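Local coordinates for uncharacterized protein BF1531 (Bacteroides fragilis, PDB 3SLR), which is functionally uncharacterized but binds magnesium through a HAD-like phosphatase domain and probably hydrolyses ester bonds, this chain being the N-terminal part of a longer protein, at residues A286-P289 with F290-N293; L227-N231 with T232-G236. One frame throughout, in Å; residues are numbered along the deposited sequence.

Contact 1 of 2, residues A286-P289 with F290-N293; sequences AKEP and FERN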
ATOM      1  N   ALA A 286      18.519  26.537  -8.018  1.00 18.12           N
ATOM      2  CA  ALA A 286      17.656  25.459  -7.566  1.00 18.71           C
ATOM      3  C   ALA A 286      17.417  25.540  -6.071  1.00 18.20           C
ATOM      4  O   ALA A 286      16.341  25.190  -5.600  1.00 18.52           O
ATOM      5  CB  ALA A 286      18.264  24.096  -7.929  1.00 17.55           C
ATOM      6  N   LYS A 287      18.421  25.987  -5.322  1.00 18.08           N
ATOM      7  CA  LYS A 287      18.299  26.101  -3.866  1.00 18.57           C
ATOM      8  C   LYS A 287      17.564  27.367  -3.423  1.00 20.81           C
ATOM      9  O   LYS A 287      17.047  27.430  -2.310  1.00 21.68           O
ATOM     10  CB  LYS A 287      19.673  26.071  -3.198  1.00 19.19           C
ATOM     11  CG  LYS A 287      20.331  24.693  -3.203  1.00 18.08           C
ATOM     12  CD  LYS A 287      21.736  24.733  -2.611  1.00 22.23           C
ATOM     13  CE  LYS A 287      22.248  23.308  -2.364  1.00 27.88           C
ATOM     14  NZ  LYS A 287      23.539  23.270  -1.613  1.00 32.89           N
ATOM     15  N   GLU A 288      17.535  28.374  -4.286  1.00 21.37           N
ATOM     16  CA  GLU A 288      16.986  29.673  -3.892  1.00 21.20           C
ATOM     17  C   GLU A 288      15.549  29.641  -3.355  1.00 19.75           C
ATOM     18  O   GLU A 288      15.271  30.266  -2.336  1.00 21.71           O
ATOM     19  CB  GLU A 288      17.127  30.698  -5.017  1.00 21.96           C
ATOM     20  CG  GLU A 288      18.051  31.850  -4.650  1.00 30.59           C
ATOM     21  CD  GLU A 288      18.062  32.942  -5.694  1.00 32.27           C
ATOM     22  OE1 GLU A 288      17.917  32.617  -6.896  1.00 29.56           O
ATOM     23  OE2 GLU A 288      18.201  34.124  -5.311  1.00 33.80           O
ATOM     24  N   PRO A 289      14.637  28.905  -4.019  1.00 18.47           N
ATOM     25  CA  PRO A 289      13.270  28.876  -3.483  1.00 19.83           C
ATOM     26  C   PRO A 289      13.204  28.261  -2.088  1.00 20.93           C
ATOM     27  O   PRO A 289      12.453  28.759  -1.258  1.00 18.00           O
ATOM     28  CB  PRO A 289      12.509  28.010  -4.491  1.00 18.23           C
ATOM     29  CG  PRO A 289      13.294  28.098  -5.746  1.00 22.30           C
ATOM     30  CD  PRO A 289      14.737  28.201  -5.309  1.00 18.31           C
ATOM     31  N   PHE A 290      13.978  27.203  -1.832  1.00 19.95           N
ATOM     32  CA  PHE A 290      14.038  26.624  -0.493  1.00 18.46           C
ATOM     33  C   PHE A 290      14.466  27.673   0.515  1.00 18.55           C
ATOM     34  O   PHE A 290      13.942  27.734   1.627  1.00 24.25           O
ATOM     35  CB  PHE A 290      15.023  25.443  -0.440  1.00 18.81           C
ATOM     36  CG  PHE A 290      14.588  24.247  -1.240  1.00 21.13           C
ATOM     37  CD1 PHE A 290      14.874  24.158  -2.595  1.00 18.54           C
ATOM     38  CD2 PHE A 290      13.897  23.203  -0.636  1.00 19.34           C
ATOM     39  CE1 PHE A 290      14.476  23.055  -3.338  1.00 17.69           C
ATOM     40  CE2 PHE A 290      13.502  22.089  -1.368  1.00 21.67           C
ATOM     41  CZ  PHE A 290      13.787  22.016  -2.727  1.00 17.67           C
ATOM     42  N   GLU A 291      15.431  28.494   0.113  1.00 21.38           N
ATOM     43  CA  GLU A 291      16.030  29.489   0.997  1.00 23.31           C
ATOM     44  C   GLU A 291      15.203  30.771   1.145  1.00 23.59           C
ATOM     45  O   GLU A 291      15.156  31.341   2.231  1.00 26.53           O
ATOM     46  CB  GLU A 291      17.435  29.858   0.505  1.00 25.42           C
ATOM     47  CG  GLU A 291      18.397  28.677   0.383  1.00 25.36           C
ATOM     48  CD  GLU A 291      19.673  29.038  -0.369  1.00 34.44           C
ATOM     49  OE1 GLU A 291      19.631  29.948  -1.228  1.00 34.83           O
ATOM     50  OE2 GLU A 291      20.720  28.404  -0.111  1.00 36.32           O
ATOM     51  N   ARG A 292      14.560  31.216   0.063  1.00 21.24           N
ATOM     52  CA  ARG A 292      13.978  32.573   0.019  1.00 20.92           C
ATOM     53  C   ARG A 292      12.446  32.616  -0.013  1.00 21.96           C
ATOM     54  O   ARG A 292      11.846  33.601   0.422  1.00 22.89           O
ATOM     55  CB  ARG A 292      14.478  33.350  -1.206  1.00 22.89           C
ATOM     56  CG  ARG A 292      15.991  33.353  -1.453  1.00 29.63           C
ATOM     57  CD  ARG A 292      16.733  34.466  -0.715  1.00 34.24           C
ATOM     58  NE  ARG A 292      16.205  35.813  -0.961  1.00 33.67           N
ATOM     59  CZ  ARG A 292      16.613  36.636  -1.928  1.00 31.72           C
ATOM     60  NH1 ARG A 292      17.551  36.267  -2.788  1.00 39.70           N
ATOM     61  NH2 ARG A 292      16.068  37.841  -2.042  1.00 37.33           N
ATOM     62  N   ASN A 293      11.821  31.582  -0.566  1.00 20.96           N
ATOM     63  CA  ASN A 293      10.370  31.579  -0.752  1.00 21.00           C
ATOM     64  C   ASN A 293       9.634  30.982   0.451  1.00 20.62           C
ATOM     65  O   ASN A 293       9.701  29.781   0.696  1.00 18.62           O
ATOM     66  CB  ASN A 293       9.999  30.861  -2.058  1.00 19.94           C
ATOM     67  CG  ASN A 293       8.537  31.055  -2.454  1.00 20.95           C
ATOM     68  OD1 ASN A 293       7.649  31.086  -1.604  1.00 20.57           O
ATOM     69  ND2 ASN A 293       8.282  31.170  -3.756  1.00 17.81           N
TER

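Contact 2 of 2, residues L227-N231 with T232-G236; sequences LDLDN and TIWGG. With MG (magnesium ion), chain B; MG (magnesium ion), chain C.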
ATOM      1  N   LEU A 227      13.678  13.570  -5.849  1.00 15.43           N
ATOM      2  CA  LEU A 227      12.731  14.492  -6.467  1.00 16.76           C
ATOM      3  C   LEU A 227      13.359  15.372  -7.537  1.00 13.67           C
ATOM      4  O   LEU A 227      14.395  15.983  -7.320  1.00 15.62           O
ATOM      5  CB  LEU A 227      12.136  15.411  -5.399  1.00 16.19           C
ATOM      6  CG  LEU A 227      11.366  14.712  -4.279  1.00 20.14           C
ATOM      7  CD1 LEU A 227      11.188  15.646  -3.083  1.00 21.37           C
ATOM      8  CD2 LEU A 227      10.024  14.192  -4.790  1.00 20.35           C
ATOM      9  N   ASP A 228      12.706  15.460  -8.685  1.00 16.05           N
ATOM     10  CA  ASP A 228      12.968  16.554  -9.600  1.00 16.95           C
ATOM     11  C   ASP A 228      12.358  17.823  -8.972  1.00 17.20           C
ATOM     12  O   ASP A 228      11.563  17.730  -8.044  1.00 16.15           O
ATOM     13  CB  ASP A 228      12.341  16.237 -10.957  1.00 18.39           C
ATOM     14  CG  ASP A 228      12.395  17.405 -11.908  1.00 19.72           C
ATOM     15  OD1 ASP A 228      13.518  17.811 -12.279  1.00 19.56           O
ATOM     16  OD2 ASP A 228      11.316  17.906 -12.280  1.00 20.65           O
ATOM     17  N   LEU A 229      12.745  19.003  -9.445  1.00 14.21           N
ATOM     18  CA  LEU A 229      12.196  20.242  -8.896  1.00 17.99           C
ATOM     19  C   LEU A 229      11.125  20.851  -9.805  1.00 17.67           C
ATOM     20  O   LEU A 229       9.938  20.843  -9.472  1.00 17.04           O
ATOM     21  CB  LEU A 229      13.316  21.255  -8.614  1.00 17.37           C
ATOM     22  CG  LEU A 229      14.347  20.875  -7.542  1.00 17.82           C
ATOM     23  CD1 LEU A 229      15.457  21.935  -7.434  1.00 16.82           C
ATOM     24  CD2 LEU A 229      13.687  20.637  -6.179  1.00 14.86           C
ATOM     25  N   ASP A 230      11.533  21.371 -10.958  1.00 18.85           N
ATOM     26  CA  ASP A 230      10.594  22.117 -11.806  1.00 21.27           C
ATOM     27  C   ASP A 230       9.396  21.271 -12.249  1.00 19.92           C
ATOM     28  O   ASP A 230       9.553  20.227 -12.887  1.00 18.77           O
ATOM     29  CB  ASP A 230      11.299  22.712 -13.030  1.00 21.58           C
ATOM     30  CG  ASP A 230      12.258  23.843 -12.674  1.00 20.61           C
ATOM     31  OD1 ASP A 230      11.975  24.655 -11.754  1.00 18.77           O
ATOM     32  OD2 ASP A 230      13.306  23.937 -13.346  1.00 21.72           O
ATOM     33  N   ASN A 231       8.199  21.742 -11.920  1.00 18.43           N
ATOM     34  CA  ASN A 231       6.965  21.061 -12.281  1.00 17.74           C
ATOM     35  C   ASN A 231       6.801  19.696 -11.614  1.00 17.02           C
ATOM     36  O   ASN A 231       5.936  18.913 -11.990  1.00 17.12           O
ATOM     37  CB  ASN A 231       6.799  20.979 -13.799  1.00 18.81           C
ATOM     38  CG  ASN A 231       6.557  22.347 -14.419  1.00 24.82           C
ATOM     39  OD1 ASN A 231       5.763  23.148 -13.902  1.00 26.26           O
ATOM     40  ND2 ASN A 231       7.251  22.633 -15.515  1.00 29.88           N
ATOM     41  N   THR A 232       7.624  19.439 -10.603  1.00 16.89           N
ATOM     42  CA  THR A 232       7.471  18.245  -9.784  1.00 17.25           C
ATOM     43  C   THR A 232       7.069  18.638  -8.367  1.00 17.60           C
ATOM     44  O   THR A 232       5.992  18.237  -7.902  1.00 16.02           O
ATOM     45  CB  THR A 232       8.748  17.349  -9.818  1.00 14.60           C
ATOM     46  OG1 THR A 232       8.958  16.899 -11.158  1.00 18.95           O
ATOM     47  CG2 THR A 232       8.577  16.125  -8.936  1.00 14.35           C
ATOM     48  N   ILE A 233       7.882  19.456  -7.697  1.00 15.39           N
ATOM     49  CA  ILE A 233       7.492  19.964  -6.372  1.00 17.88           C
ATOM     50  C   ILE A 233       6.990  21.420  -6.359  1.00 17.30           C
ATOM     51  O   ILE A 233       6.522  21.905  -5.338  1.00 17.59           O
ATOM     52  CB  ILE A 233       8.580  19.753  -5.295  1.00 17.51           C
ATOM     53  CG1 ILE A 233       9.786  20.679  -5.528  1.00 15.91           C
ATOM     54  CG2 ILE A 233       8.987  18.281  -5.243  1.00 17.21           C
ATOM     55  CD1 ILE A 233      10.680  20.827  -4.307  1.00 18.65           C
ATOM     56  N   TRP A 234       7.116  22.117  -7.484  1.00 17.54           N
ATOM     57  CA  TRP A 234       6.504  23.438  -7.648  1.00 15.47           C
ATOM     58  C   TRP A 234       6.130  23.601  -9.111  1.00 17.95           C
ATOM     59  O   TRP A 234       6.691  22.932  -9.971  1.00 16.34           O
ATOM     60  CB  TRP A 234       7.423  24.591  -7.184  1.00 15.77           C
ATOM     61  CG  TRP A 234       8.779  24.688  -7.887  1.00 15.18           C
ATOM     62  CD1 TRP A 234       9.007  24.853  -9.228  1.00 17.04           C
ATOM     63  CD2 TRP A 234      10.075  24.653  -7.264  1.00 16.96           C
ATOM     64  NE1 TRP A 234      10.366  24.902  -9.476  1.00 13.83           N
ATOM     65  CE2 TRP A 234      11.040  24.786  -8.287  1.00 15.49           C
ATOM     66  CE3 TRP A 234      10.513  24.508  -5.940  1.00 19.48           C
ATOM     67  CZ2 TRP A 234      12.416  24.777  -8.025  1.00 16.56           C
ATOM     68  CZ3 TRP A 234      11.875  24.507  -5.683  1.00 18.15           C
ATOM     69  CH2 TRP A 234      12.811  24.644  -6.720  1.00 16.58           C
ATOM     70  N   GLY A 235       5.166  24.465  -9.397  1.00 16.29           N
ATOM     71  CA  GLY A 235       4.800  24.723 -10.777  1.00 17.66           C
ATOM     72  C   GLY A 235       5.763  25.722 -11.398  1.00 19.41           C
ATOM     73  O   GLY A 235       6.222  26.643 -10.735  1.00 20.02           O
ATOM     74  N   GLY A 236       6.068  25.543 -12.675  1.00 22.63           N
ATOM     75  CA  GLY A 236       6.917  26.489 -13.369  1.00 21.35           C
ATOM     76  C   GLY A 236       8.368  26.074 -13.405  1.00 23.48           C
ATOM     77  O   GLY A 236       8.752  25.025 -12.884  1.00 21.15           O
TER
HETATM   78 MG    MG B 388      10.742  18.788 -14.237  1.00 25.95          MG
HETATM   79 MG    MG C 389      14.040  19.902 -13.403  1.00 14.08          MG
HETATM   80  O   HOH W   1      14.555  21.730 -14.669  1.00 30.75           O
HETATM   81  O   HOH W   2       9.799  19.604 -16.359  1.00 27.51           O
HETATM   82  O   HOH W   3      12.447  19.960 -14.978  1.00 26.19           O
HETATM   83  O   HOH W   4      12.103  17.184 -15.344  1.00 26.31           O
HETATM   84  O   HOH W   5      15.360  18.379 -14.278  1.00 23.17           O

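Contact 1 of 2, residues A286-P289 with F290-N293
K287 and E291, E288 and R292, and P289 and N293 meet one turn apart in a local contact that takes in the last two turns of helix 283-292 and its C-terminal end, with N293 just beyond. Three i to i+4 backbone hydrogen bonds define it. E291 N donates to K287 O, R292 N to E288 O at 2.7 Å, and N293 N to P289 O at 3.0 Å; N293 is also where helical backbone angles end.

P289 kinks the helix, since its nitrogen has no hydrogen to give to the turn before. A286 O, buried, has no polar partner in the model; the F290 ring comes up to it edge-on, with CD1 3.5 Å from A286 O. With CG of F290 anti to its carbonyl carbon (chi1 -67°), the ring reaches back along the helix, and it meets F306 edge-to-face.

This helix is the crossover of a beta-alpha-beta unit, linking strand 274-280 to strand 305-309 in the four-stranded parallel sheet of the phosphatase domain. A286 and F290 look into that domain, A286 touching F306 and A308 of strand 305-309.

On another flank E288 and R292 run alongside each other in the same direction and form a salt bridge, with E288 OE2 3.4 Å from R292 NH1. The arginine chain turns twice beyond CG to bring its guanidinium there, its plane 53° from that of the carboxylate. Next to them, E291 lays its CG 3.3 Å from K287 O. The amide of N293 is held outside the helix: OD1 accepts from E295 N, and ND2 donates to W243 O.

Contact 2 of 2, residues L227-N231 with T232-G236
The T232 side chain comes in nearly perpendicular to that of D228, and T232 OG1 donates to D228 OD2 at 2.8 Å, on the lone pair facing away from the other carboxylate oxygen. The second polar side-chain bond is W234 NE1 to D230 OD1, 2.8 Å, the oxygen nearly in the indole plane; W234 CG, between its backbone N and carbonyl carbon (chi1 59°), turns the indole toward D230. V238 N also donates to D230 OD1, so two bonds grip that oxygen. Third, N231 OD1 takes the N-H of G236 at 2.7 Å from above its carbonyl plane.

Among backbone groups, L229 O accepts from both T232 N and I233 N, closing a tight turn, while N231 N gives W234 O a weak bond.

Of these residues D228 and D230 bind metal. D228 OD2 lies 2.2 Å from the chain B magnesium, which the backbone D230 O also binds, at 2.3 Å, beside D336; D228 OD1 binds the chain C magnesium, and water 3 bridges the two ions. This loop follows strand 224-227 and carries a DxDxT sequence consistent with the HAD-type motif. D230 OD2 accepts from water 1, a ligand of the chain C ion.

Apolar packing backs the loop: L229 CD2 lies 3.5 Å from I233 CD1, the two side chains alongside each other, and L229 CB is 3.7 Å from W234 CZ2. L227 CD1 meets I233 CG2 from across.

Contact 2 comes first along the chain and carries magnesium ligands; contact 1 packs against the apolar back of that loop, and the centres of the two contacts lie about 13 Å apart. A286 CB lies 3.6 Å from L229 CD1, and P289 CG is equally close to W234 CH2. F290 CZ reaches both I233 CD1 and L229 CD2 at 3.7 Å. Helix 283-292 thus covers L229, between the metal-binding D228 and D230, and I233 and W234 just after them. The side chain of A286 comes within about 8 Å of a magnesium ion and that of P289 within about 7 Å of the D230 side chain.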